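Long-range contacts in alpha-1,6-mannanase (Bacteroides thetaiotaomicron, PDB 4V1S), which probably hydrolyses alpha-1,6-mannosidic linkages in mannan, as a glycoside hydrolase of family GH76 from a gut symbiont: residues N115-G126 with T129-R140; S195-I203 with L246-A254. All coordinates share one frame; numbering follows the deposited sequence.

Contact 1 (N115-G126 with T129-R140); sequences NYWHPNYKGIAG and TLPTSAEKVPDR
His-118 has both ring nitrogens engaged, one on each segment. NE2 donates to Lys-136 O at 2.7 Å; this oxygen lies close to the imidazole plane, and the bond bends to 148° at the hydrogen. ND1 accepts from the backbone N of Asn-120. The two bonds hold the ring's rotation and are consistent with a proton on NE2. With CG anti to the backbone N (chi1 -156°), the ring reaches into the 133-138 bend, where Ser-133 C and Ala-134 N lie over one face.

Arg-140 approaches Ile-124 O end-on with two nitrogens, NH1 at 2.9 Å and NH2 at 3.0 Å. Both bonds run in the guanidinium plane, although they meet the carbonyl well off its own plane. Because Ile-124 O also accepts from Tyr-121 N, three N-H donors converge on the carbonyl that closes the type I' turn Tyr-121 to Ile-124. Tyr-121 CB covers one guanidinium face, and Pro-138 CD packs over the Tyr-121 ring, 3.5 Å from its centroid, as a CH-pi contact.

Thr-132 N donates to Asn-115 O (2.9 Å, 164°), and Pro-131 CG lies over the Tyr-116 ring. One water donates to both Asn-120 O and Ala-134 O.

The two-stranded hairpin 117-127 is thus backed by the loop that leads into helix 142-159. Arg-140 NE forms a salt bridge with Glu-191, Tyr-116 OH bonds Ser-79 O, and Ile-124 packs on helix 162-177.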
loop_
_atom_site.group_PDB
_atom_site.type_symbol
_atom_site.label_atom_id
_atom_site.label_comp_id
_atom_site.label_asym_id
_atom_site.label_seq_id
_atom_site.Cartn_x
_atom_site.Cartn_y
_atom_site.Cartn_z
ATOM N N ASN A 115 2.184 -11.043 -15.785
ATOM C CA ASN A 115 1.075 -10.870 -16.734
ATOM C C ASN A 115 0.723 -9.422 -16.916
ATOM O O ASN A 115 0.155 -9.067 -17.940
ATOM C CB ASN A 115 -0.153 -11.628 -16.328
ATOM C CG ASN A 115 0.058 -13.125 -16.379
ATOM O OD1 ASN A 115 0.618 -13.658 -17.333
ATOM N ND2 ASN A 115 -0.412 -13.815 -15.354
ATOM N N TYR A 116 0.988 -8.602 -15.903
ATOM C CA TYR A 116 0.717 -7.162 -15.949
ATOM C C TYR A 116 1.912 -6.311 -16.397
ATOM O O TYR A 116 1.794 -5.084 -16.513
ATOM C CB TYR A 116 0.259 -6.683 -14.571
ATOM C CG TYR A 116 -1.041 -7.296 -14.057
ATOM C CD1 TYR A 116 -1.089 -8.589 -13.571
ATOM C CD2 TYR A 116 -2.221 -6.585 -14.072
ATOM C CE1 TYR A 116 -2.244 -9.133 -13.074
ATOM C CE2 TYR A 116 -3.385 -7.126 -13.550
ATOM C CZ TYR A 116 -3.413 -8.411 -13.116
ATOM O OH TYR A 116 -4.594 -8.939 -12.651
ATOM N N TRP A 117 3.082 -6.939 -16.573
ATOM C CA TRP A 117 4.290 -6.185 -16.928
ATOM C C TRP A 117 4.349 -5.929 -18.412
ATOM O O TRP A 117 4.241 -6.861 -19.219
ATOM C CB TRP A 117 5.509 -6.978 -16.517
ATOM C CG TRP A 117 6.831 -6.350 -16.838
ATOM C CD1 TRP A 117 7.679 -6.706 -17.826
ATOM C CD2 TRP A 117 7.439 -5.251 -16.153
ATOM N NE1 TRP A 117 8.809 -5.946 -17.780
ATOM C CE2 TRP A 117 8.682 -5.020 -16.781
ATOM C CE3 TRP A 117 7.049 -4.420 -15.074
ATOM C CZ2 TRP A 117 9.579 -4.063 -16.337
ATOM C CZ3 TRP A 117 7.931 -3.459 -14.665
ATOM C CH2 TRP A 117 9.186 -3.273 -15.316
ATOM N N HIS A 118 4.598 -4.669 -18.760
ATOM C CA HIS A 118 4.867 -4.303 -20.133
ATOM C C HIS A 118 6.340 -3.980 -20.301
ATOM O O HIS A 118 6.822 -3.071 -19.678
ATOM C CB HIS A 118 4.006 -3.122 -20.588
ATOM C CG HIS A 118 3.816 -3.061 -22.067
ATOM N ND1 HIS A 118 4.860 -2.876 -22.951
ATOM C CD2 HIS A 118 2.702 -3.180 -22.828
ATOM C CE1 HIS A 118 4.401 -2.892 -24.185
ATOM N NE2 HIS A 118 3.091 -3.051 -24.137
ATOM N N PRO A 119 7.045 -4.716 -21.185
ATOM C CA PRO A 119 8.517 -4.540 -21.277
ATOM C C PRO A 119 8.942 -3.295 -22.041
ATOM O O PRO A 119 10.080 -2.903 -21.952
ATOM C CB PRO A 119 8.972 -5.768 -22.041
ATOM C CG PRO A 119 7.791 -6.159 -22.857
ATOM C CD PRO A 119 6.581 -5.825 -22.026
ATOM N N ASN A 120 8.029 -2.684 -22.786
ATOM C CA ASN A 120 8.368 -1.494 -23.589
ATOM C C ASN A 120 7.131 -0.942 -24.247
ATOM O O ASN A 120 6.734 -1.411 -25.341
ATOM C CB ASN A 120 9.422 -1.749 -24.697
ATOM C CG ASN A 120 9.648 -0.492 -25.546
ATOM O OD1 ASN A 120 9.229 0.609 -25.142
ATOM N ND2 ASN A 120 10.267 -0.629 -26.689
ATOM N N TYR A 121 6.570 0.100 -23.640
ATOM C CA TYR A 121 5.540 0.857 -24.311
ATOM C C TYR A 121 6.042 2.282 -24.398
ATOM O O TYR A 121 6.417 2.891 -23.378
ATOM C CB TYR A 121 4.187 0.750 -23.627
ATOM C CG TYR A 121 3.153 1.690 -24.185
ATOM C CD1 TYR A 121 2.728 1.612 -25.531
ATOM C CD2 TYR A 121 2.649 2.733 -23.423
ATOM C CE1 TYR A 121 1.767 2.475 -26.038
ATOM C CE2 TYR A 121 1.685 3.610 -23.942
ATOM C CZ TYR A 121 1.287 3.498 -25.260
ATOM O OH TYR A 121 0.341 4.354 -25.814
ATOM N N LYS A 122 6.083 2.789 -25.644
ATOM C CA LYS A 122 6.589 4.130 -25.904
ATOM C C LYS A 122 7.914 4.428 -25.184
ATOM O O LYS A 122 8.126 5.529 -24.680
ATOM C CB LYS A 122 5.495 5.196 -25.616
ATOM C CG LYS A 122 4.548 5.428 -26.795
ATOM C CD LYS A 122 3.494 6.514 -26.591
ATOM C CE LYS A 122 2.808 6.779 -27.951
ATOM N NZ LYS A 122 1.547 7.586 -28.004
ATOM N N GLY A 123 8.819 3.436 -25.150
ATOM C CA GLY A 123 10.180 3.613 -24.694
ATOM C C GLY A 123 10.536 3.200 -23.281
ATOM O O GLY A 123 11.714 3.322 -22.866
ATOM N N ILE A 124 9.540 2.753 -22.515
ATOM C CA ILE A 124 9.775 2.453 -21.129
ATOM C C ILE A 124 8.887 1.290 -20.654
ATOM O O ILE A 124 7.730 1.137 -21.055
ATOM C CB ILE A 124 9.621 3.692 -20.199
ATOM C CG1 ILE A 124 10.264 3.378 -18.821
ATOM C CG2 ILE A 124 8.166 4.156 -20.160
ATOM C CD1 ILE A 124 10.338 4.575 -17.882
ATOM N N ALA A 125 9.493 0.444 -19.845
ATOM C CA ALA A 125 8.823 -0.695 -19.212
ATOM C C ALA A 125 8.096 -0.270 -17.940
ATOM O O ALA A 125 8.520 0.665 -17.258
ATOM C CB ALA A 125 9.873 -1.747 -18.849
ATOM N N GLY A 126 7.035 -0.995 -17.601
ATOM C CA GLY A 126 6.345 -0.725 -16.385
ATOM C C GLY A 126 5.096 -1.584 -16.306
ATOM O O GLY A 126 4.627 -2.134 -17.310
ATOM N N THR A 129 -2.389 -1.601 -15.511
ATOM C CA THR A 129 -3.481 -1.793 -14.604
ATOM C C THR A 129 -4.190 -3.137 -14.840
ATOM O O THR A 129 -4.767 -3.716 -13.920
ATOM C CB THR A 129 -4.479 -0.633 -14.683
ATOM O OG1 THR A 129 -5.234 -0.580 -13.470
ATOM C CG2 THR A 129 -5.349 -0.700 -15.918
ATOM N N LEU A 130 -4.123 -3.628 -16.067
ATOM C CA LEU A 130 -4.668 -4.928 -16.440
ATOM C C LEU A 130 -3.603 -5.750 -17.167
ATOM O O LEU A 130 -2.589 -5.222 -17.606
ATOM C CB LEU A 130 -5.883 -4.720 -17.350
ATOM C CG LEU A 130 -7.190 -4.263 -16.688
ATOM C CD1 LEU A 130 -8.179 -3.744 -17.712
ATOM C CD2 LEU A 130 -7.813 -5.376 -15.850
ATOM N N PRO A 131 -3.833 -7.067 -17.311
ATOM C CA PRO A 131 -2.875 -7.859 -18.039
ATOM C C PRO A 131 -2.576 -7.290 -19.413
ATOM O O PRO A 131 -3.471 -6.787 -20.097
ATOM C CB PRO A 131 -3.551 -9.222 -18.126
ATOM C CG PRO A 131 -4.304 -9.299 -16.820
ATOM C CD PRO A 131 -4.863 -7.893 -16.674
ATOM N N THR A 132 -1.310 -7.385 -19.792
ATOM C CA THR A 132 -0.831 -6.810 -21.038
ATOM C C THR A 132 0.330 -7.656 -21.547
ATOM O O THR A 132 0.699 -8.663 -20.955
ATOM C CB THR A 132 -0.417 -5.328 -20.814
ATOM O OG1 THR A 132 -0.268 -4.644 -22.063
ATOM C CG2 THR A 132 0.845 -5.220 -19.997
ATOM N N SER A 133 0.841 -7.270 -22.694
ATOM C CA SER A 133 2.026 -7.901 -23.280
ATOM C C SER A 133 2.655 -6.933 -24.250
ATOM O O SER A 133 2.078 -5.896 -24.597
ATOM C CB SER A 133 1.656 -9.209 -23.985
ATOM O OG SER A 133 0.697 -9.002 -25.000
ATOM N N ALA A 134 3.845 -7.300 -24.721
ATOM C CA ALA A 134 4.667 -6.400 -25.534
ATOM C C ALA A 134 4.005 -5.813 -26.774
ATOM O O ALA A 134 4.424 -4.736 -27.243
ATOM C CB ALA A 134 5.926 -7.107 -25.961
ATOM N N GLU A 135 3.043 -6.534 -27.332
ATOM C CA GLU A 135 2.347 -6.112 -28.567
ATOM C C GLU A 135 1.013 -5.370 -28.351
ATOM O O GLU A 135 0.315 -5.028 -29.308
ATOM C CB GLU A 135 2.157 -7.312 -29.511
ATOM C CG GLU A 135 0.865 -8.111 -29.336
ATOM C CD GLU A 135 0.825 -9.002 -28.088
ATOM O OE1 GLU A 135 1.806 -9.014 -27.312
ATOM O OE2 GLU A 135 -0.203 -9.714 -27.888
ATOM N N LYS A 136 0.704 -5.041 -27.100
ATOM C CA LYS A 136 -0.555 -4.362 -26.748
ATOM C C LYS A 136 -0.258 -2.994 -26.146
ATOM O O LYS A 136 0.819 -2.773 -25.615
ATOM C CB LYS A 136 -1.328 -5.173 -25.724
ATOM C CG LYS A 136 -1.922 -6.437 -26.291
ATOM C CD LYS A 136 -2.321 -7.388 -25.170
ATOM C CE LYS A 136 -3.797 -7.305 -24.853
ATOM N NZ LYS A 136 -4.132 -6.326 -23.783
ATOM N N VAL A 137 -1.221 -2.101 -26.268
ATOM C CA VAL A 137 -1.135 -0.779 -25.699
ATOM C C VAL A 137 -1.668 -0.919 -24.266
ATOM O O VAL A 137 -2.837 -1.324 -24.064
ATOM C CB VAL A 137 -1.990 0.222 -26.482
ATOM C CG1 VAL A 137 -2.071 1.565 -25.756
ATOM C CG2 VAL A 137 -1.419 0.418 -27.883
ATOM N N PRO A 138 -0.841 -0.566 -23.269
ATOM C CA PRO A 138 -1.235 -0.690 -21.880
ATOM C C PRO A 138 -1.758 0.619 -21.302
ATOM O O PRO A 138 -1.490 1.690 -21.852
ATOM C CB PRO A 138 0.084 -1.059 -21.196
ATOM C CG PRO A 138 1.079 -0.192 -21.958
ATOM C CD PRO A 138 0.584 -0.210 -23.388
ATOM N N ASP A 139 -2.509 0.509 -20.218
ATOM C CA ASP A 139 -3.020 1.648 -19.456
ATOM C C ASP A 139 -2.217 1.634 -18.171
ATOM O O ASP A 139 -2.418 0.762 -17.317
ATOM C CB ASP A 139 -4.524 1.476 -19.206
ATOM C CG ASP A 139 -5.236 2.762 -18.799
ATOM O OD1 ASP A 139 -4.678 3.888 -18.914
ATOM O OD2 ASP A 139 -6.418 2.648 -18.368
ATOM N N ARG A 140 -1.273 2.577 -18.057
ATOM C CA ARG A 140 -0.318 2.537 -16.931
ATOM C C ARG A 140 -0.415 3.747 -16.022
ATOM O O ARG A 140 -0.752 4.851 -16.495
ATOM C CB ARG A 140 1.107 2.347 -17.424
ATOM C CG ARG A 140 1.276 1.127 -18.322
ATOM C CD ARG A 140 2.716 0.768 -18.567
ATOM N NE ARG A 140 3.383 1.780 -19.398
ATOM C CZ ARG A 140 4.601 1.627 -19.918
ATOM N NH1 ARG A 140 5.281 0.520 -19.714
ATOM N NH2 ARG A 140 5.137 2.570 -20.681
HETATM O O HOH W 1 6.845 -3.646 -26.856
#

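Contact 2 (S195-I203 with L246-A254); sequences SLPVQKNTI and LLWDAKMVA. With GOL (glycerol), chain C.
Gln-199 and Met-252 run alongside each other in the same direction. Bends at chi2 (-59°) and chi3 (114°) of the methionine bring SD and CE beside the Gln-199 chain, Met-252 CE 3.7 Å from Gln-199 CB. The glutamine amide then donates through NE2 to Asn-201 OD1 at 2.9 Å, tilted from both amide planes, and Ala-250 CB sits beneath this pair, 3.5 Å from Asn-201 OD1. These four residues share one face of the sheet.

Strands 199-201 and 250-252 are antiparallel, the N-to-C directions of these short segments differing by 165°, with Lys-200 and Lys-251 the hydrogen-bonded pair; beyond them Asp-249 and Ala-250 form a classic beta bulge opposite Asn-259. The strands sit at helix ends of the (alpha/alpha)6 barrel, the fold of family GH76. On the other face Lys-200 leads away to a salt bridge with Asp-180.

Where strand 199-201 passes into helix 202-219, Thr-202 donates OG1 to Trp-248 O (2.7 Å) and turns CG2 onto Leu-247 CG (3.9 Å), the two side chains crossing obliquely. Asp-249 carries its carboxylate round toward Asn-201, where a glycerol, most likely picked up during crystallisation, donates O3 to Asp-249 OD1 at 2.6 Å; its O2 lies between Asn-201 OD1 and Asp-249 OD2, the proton not assigned to either.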
loop_
_atom_site.group_PDB
_atom_site.type_symbol
_atom_site.label_atom_id
_atom_site.label_comp_id
_atom_site.label_asym_id
_atom_site.label_seq_id
_atom_site.Cartn_x
_atom_site.Cartn_y
_atom_site.Cartn_z
ATOM N N SER A 195 -10.288 10.433 -19.415
ATOM C CA SER A 195 -11.424 11.124 -18.813
ATOM C C SER A 195 -11.014 12.057 -17.665
ATOM O O SER A 195 -11.676 13.046 -17.413
ATOM C CB SER A 195 -12.480 10.118 -18.341
ATOM O OG SER A 195 -11.911 9.180 -17.440
ATOM N N LEU A 196 -9.923 11.746 -16.971
ATOM C CA LEU A 196 -9.495 12.582 -15.851
ATOM C C LEU A 196 -8.708 13.769 -16.327
ATOM O O LEU A 196 -7.865 13.639 -17.224
ATOM C CB LEU A 196 -8.587 11.810 -14.902
ATOM C CG LEU A 196 -9.255 10.751 -14.039
ATOM C CD1 LEU A 196 -8.173 10.080 -13.211
ATOM C CD2 LEU A 196 -10.339 11.332 -13.132
ATOM N N PRO A 197 -8.932 14.927 -15.691
ATOM C CA PRO A 197 -8.069 16.050 -16.048
ATOM C C PRO A 197 -6.608 15.777 -15.662
ATOM O O PRO A 197 -6.342 15.087 -14.668
ATOM C CB PRO A 197 -8.650 17.230 -15.249
ATOM C CG PRO A 197 -9.510 16.632 -14.195
ATOM C CD PRO A 197 -9.881 15.246 -14.605
ATOM N N VAL A 198 -5.685 16.314 -16.446
ATOM C CA VAL A 198 -4.263 16.117 -16.190
ATOM C C VAL A 198 -3.947 16.690 -14.794
ATOM O O VAL A 198 -4.271 17.832 -14.472
ATOM C CB VAL A 198 -3.378 16.772 -17.271
ATOM C CG1 VAL A 198 -1.895 16.574 -16.966
ATOM C CG2 VAL A 198 -3.689 16.198 -18.643
ATOM N N GLN A 199 -3.282 15.886 -13.978
ATOM C CA GLN A 199 -3.072 16.229 -12.580
ATOM C C GLN A 199 -1.890 15.473 -12.015
ATOM O O GLN A 199 -1.500 14.420 -12.544
ATOM C CB GLN A 199 -4.340 15.936 -11.767
ATOM C CG GLN A 199 -4.790 14.485 -11.841
ATOM C CD GLN A 199 -6.152 14.280 -11.250
ATOM O OE1 GLN A 199 -7.193 14.535 -11.897
ATOM N NE2 GLN A 199 -6.172 13.835 -10.012
ATOM N N LYS A 200 -1.337 16.033 -10.940
ATOM C CA LYS A 200 -0.267 15.416 -10.160
ATOM C C LYS A 200 -0.779 15.175 -8.749
ATOM O O LYS A 200 -1.491 15.991 -8.185
ATOM C CB LYS A 200 1.014 16.275 -10.174
ATOM C CG LYS A 200 1.596 16.388 -11.570
ATOM C CD LYS A 200 2.964 17.020 -11.561
ATOM C CE LYS A 200 3.671 16.840 -12.904
ATOM N NZ LYS A 200 5.113 17.222 -12.812
ATOM N N ASN A 201 -0.416 14.028 -8.196
ATOM C CA ASN A 201 -1.167 13.416 -7.088
ATOM C C ASN A 201 -0.264 13.036 -5.912
ATOM O O ASN A 201 0.851 12.535 -6.085
ATOM C CB ASN A 201 -1.924 12.161 -7.598
ATOM C CG ASN A 201 -2.947 12.503 -8.654
ATOM O OD1 ASN A 201 -4.167 12.347 -8.449
ATOM N ND2 ASN A 201 -2.469 13.013 -9.771
ATOM N N THR A 202 -0.755 13.321 -4.713
ATOM C CA THR A 202 -0.044 12.999 -3.517
ATOM C C THR A 202 0.328 11.523 -3.475
ATOM O O THR A 202 1.447 11.203 -3.112
ATOM C CB THR A 202 -0.874 13.364 -2.280
ATOM O OG1 THR A 202 -1.174 14.759 -2.329
ATOM C CG2 THR A 202 -0.105 13.027 -1.017
ATOM N N ILE A 203 -0.584 10.646 -3.869
ATOM C CA ILE A 203 -0.295 9.216 -3.747
ATOM C C ILE A 203 0.910 8.852 -4.612
ATOM O O ILE A 203 1.738 8.041 -4.198
ATOM C CB ILE A 203 -1.504 8.301 -4.020
ATOM C CG1 ILE A 203 -1.161 6.835 -3.687
ATOM C CG2 ILE A 203 -2.023 8.446 -5.444
ATOM C CD1 ILE A 203 -0.785 6.599 -2.231
ATOM N N LEU A 246 -2.330 17.324 7.373
ATOM C CA LEU A 246 -2.854 16.290 6.487
ATOM C C LEU A 246 -2.614 16.673 5.033
ATOM O O LEU A 246 -2.255 17.806 4.728
ATOM C CB LEU A 246 -4.332 16.036 6.758
ATOM C CG LEU A 246 -4.594 15.466 8.160
ATOM C CD1 LEU A 246 -6.072 15.184 8.357
ATOM C CD2 LEU A 246 -3.756 14.226 8.462
ATOM N N LEU A 247 -2.780 15.693 4.156
ATOM C CA LEU A 247 -2.439 15.854 2.740
ATOM C C LEU A 247 -3.678 16.006 1.882
ATOM O O LEU A 247 -4.616 15.201 1.971
ATOM C CB LEU A 247 -1.654 14.632 2.226
ATOM C CG LEU A 247 -0.168 14.472 2.564
ATOM C CD1 LEU A 247 0.708 15.556 1.934
ATOM C CD2 LEU A 247 0.083 14.395 4.061
ATOM N N TRP A 248 -3.658 17.029 1.032
ATOM C CA TRP A 248 -4.643 17.156 -0.030
ATOM C C TRP A 248 -4.387 16.062 -1.078
ATOM O O TRP A 248 -3.399 15.353 -1.014
ATOM C CB TRP A 248 -4.592 18.562 -0.649
ATOM C CG TRP A 248 -4.978 19.637 0.333
ATOM C CD1 TRP A 248 -6.044 19.616 1.172
ATOM C CD2 TRP A 248 -4.314 20.892 0.566
ATOM N NE1 TRP A 248 -6.089 20.769 1.921
ATOM C CE2 TRP A 248 -5.028 21.558 1.578
ATOM C CE3 TRP A 248 -3.174 21.506 0.033
ATOM C CZ2 TRP A 248 -4.661 22.837 2.050
ATOM C CZ3 TRP A 248 -2.797 22.749 0.505
ATOM C CH2 TRP A 248 -3.529 23.402 1.512
ATOM N N ASP A 249 -5.307 15.908 -2.015
ATOM C CA ASP A 249 -5.272 14.781 -2.953
ATOM C C ASP A 249 -4.424 15.004 -4.204
ATOM O O ASP A 249 -3.656 14.134 -4.593
ATOM C CB ASP A 249 -6.682 14.377 -3.396
ATOM C CG ASP A 249 -6.701 13.013 -4.053
ATOM O OD1 ASP A 249 -6.316 12.069 -3.380
ATOM O OD2 ASP A 249 -7.102 12.890 -5.224
ATOM N N ALA A 250 -4.561 16.167 -4.837
ATOM C CA ALA A 250 -3.970 16.362 -6.155
ATOM C C ALA A 250 -3.967 17.831 -6.519
ATOM O O ALA A 250 -4.703 18.624 -5.934
ATOM C CB ALA A 250 -4.744 15.581 -7.195
ATOM N N LYS A 251 -3.121 18.170 -7.482
ATOM C CA LYS A 251 -3.047 19.518 -8.034
ATOM C C LYS A 251 -3.247 19.414 -9.549
ATOM O O LYS A 251 -2.603 18.611 -10.213
ATOM C CB LYS A 251 -1.718 20.176 -7.689
ATOM C CG LYS A 251 -1.632 21.644 -8.038
ATOM C CD LYS A 251 -0.405 22.239 -7.386
ATOM C CE LYS A 251 -0.163 23.680 -7.756
ATOM N NZ LYS A 251 -0.798 24.549 -6.758
ATOM N N MET A 252 -4.182 20.220 -10.061
ATOM C CA MET A 252 -4.558 20.203 -11.477
ATOM C C MET A 252 -3.539 20.965 -12.303
ATOM O O MET A 252 -3.114 22.056 -11.945
ATOM C CB MET A 252 -5.931 20.836 -11.691
ATOM C CG MET A 252 -7.061 20.196 -10.901
ATOM S SD MET A 252 -7.281 18.439 -11.265
ATOM C CE MET A 252 -6.844 17.709 -9.697
ATOM N N VAL A 253 -3.133 20.375 -13.413
ATOM C CA VAL A 253 -2.118 20.999 -14.253
ATOM C C VAL A 253 -2.627 22.252 -14.973
ATOM O O VAL A 253 -1.886 23.224 -15.124
ATOM C CB VAL A 253 -1.548 19.968 -15.242
ATOM C CG1 VAL A 253 -0.786 20.632 -16.377
ATOM C CG2 VAL A 253 -0.665 18.981 -14.497
ATOM N N ALA A 254 -3.893 22.251 -15.369
ATOM C CA ALA A 254 -4.453 23.346 -16.165
ATOM C C ALA A 254 -4.380 24.683 -15.437
ATOM O O ALA A 254 -3.983 25.701 -16.013
ATOM C CB ALA A 254 -5.893 23.038 -16.528
HETATM C C1 GOL C . -6.663 9.529 -7.807
HETATM O O1 GOL C . -7.573 8.423 -7.813
HETATM C C2 GOL C . -5.972 9.638 -6.448
HETATM O O2 GOL C . -5.346 10.920 -6.346
HETATM C C3 GOL C . -6.996 9.433 -5.330
HETATM O O3 GOL C . -6.387 9.522 -4.031
HETATM O O HOH W 2 -5.768 19.862 -15.471
HETATM O O HOH W 3 -7.905 14.023 -7.662
HETATM O O HOH W 4 -3.424 11.332 -4.352
#

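In the fold
Contact 1 is complete before the chain reaches contact 2, and all four segments fall within the family 76 range. Their centres are 24 Å apart and their nearest atoms about 9 Å, so they do not touch. Contact 1 packs a two-stranded hairpin against the irregular loop after it, whereas contact 2 pairs two strands; contact 1 is centred about 21 Å, and contact 2 about 19 Å, from the centre of the chain. Glu-191, the salt-bridge partner of Arg-140 in contact 1, precedes segment 195-203 by only a few residues. Of the two, contact 2 carries the glycerol, which is also hydrogen-bonded to Tyr-265; by itself this does not identify a substrate site.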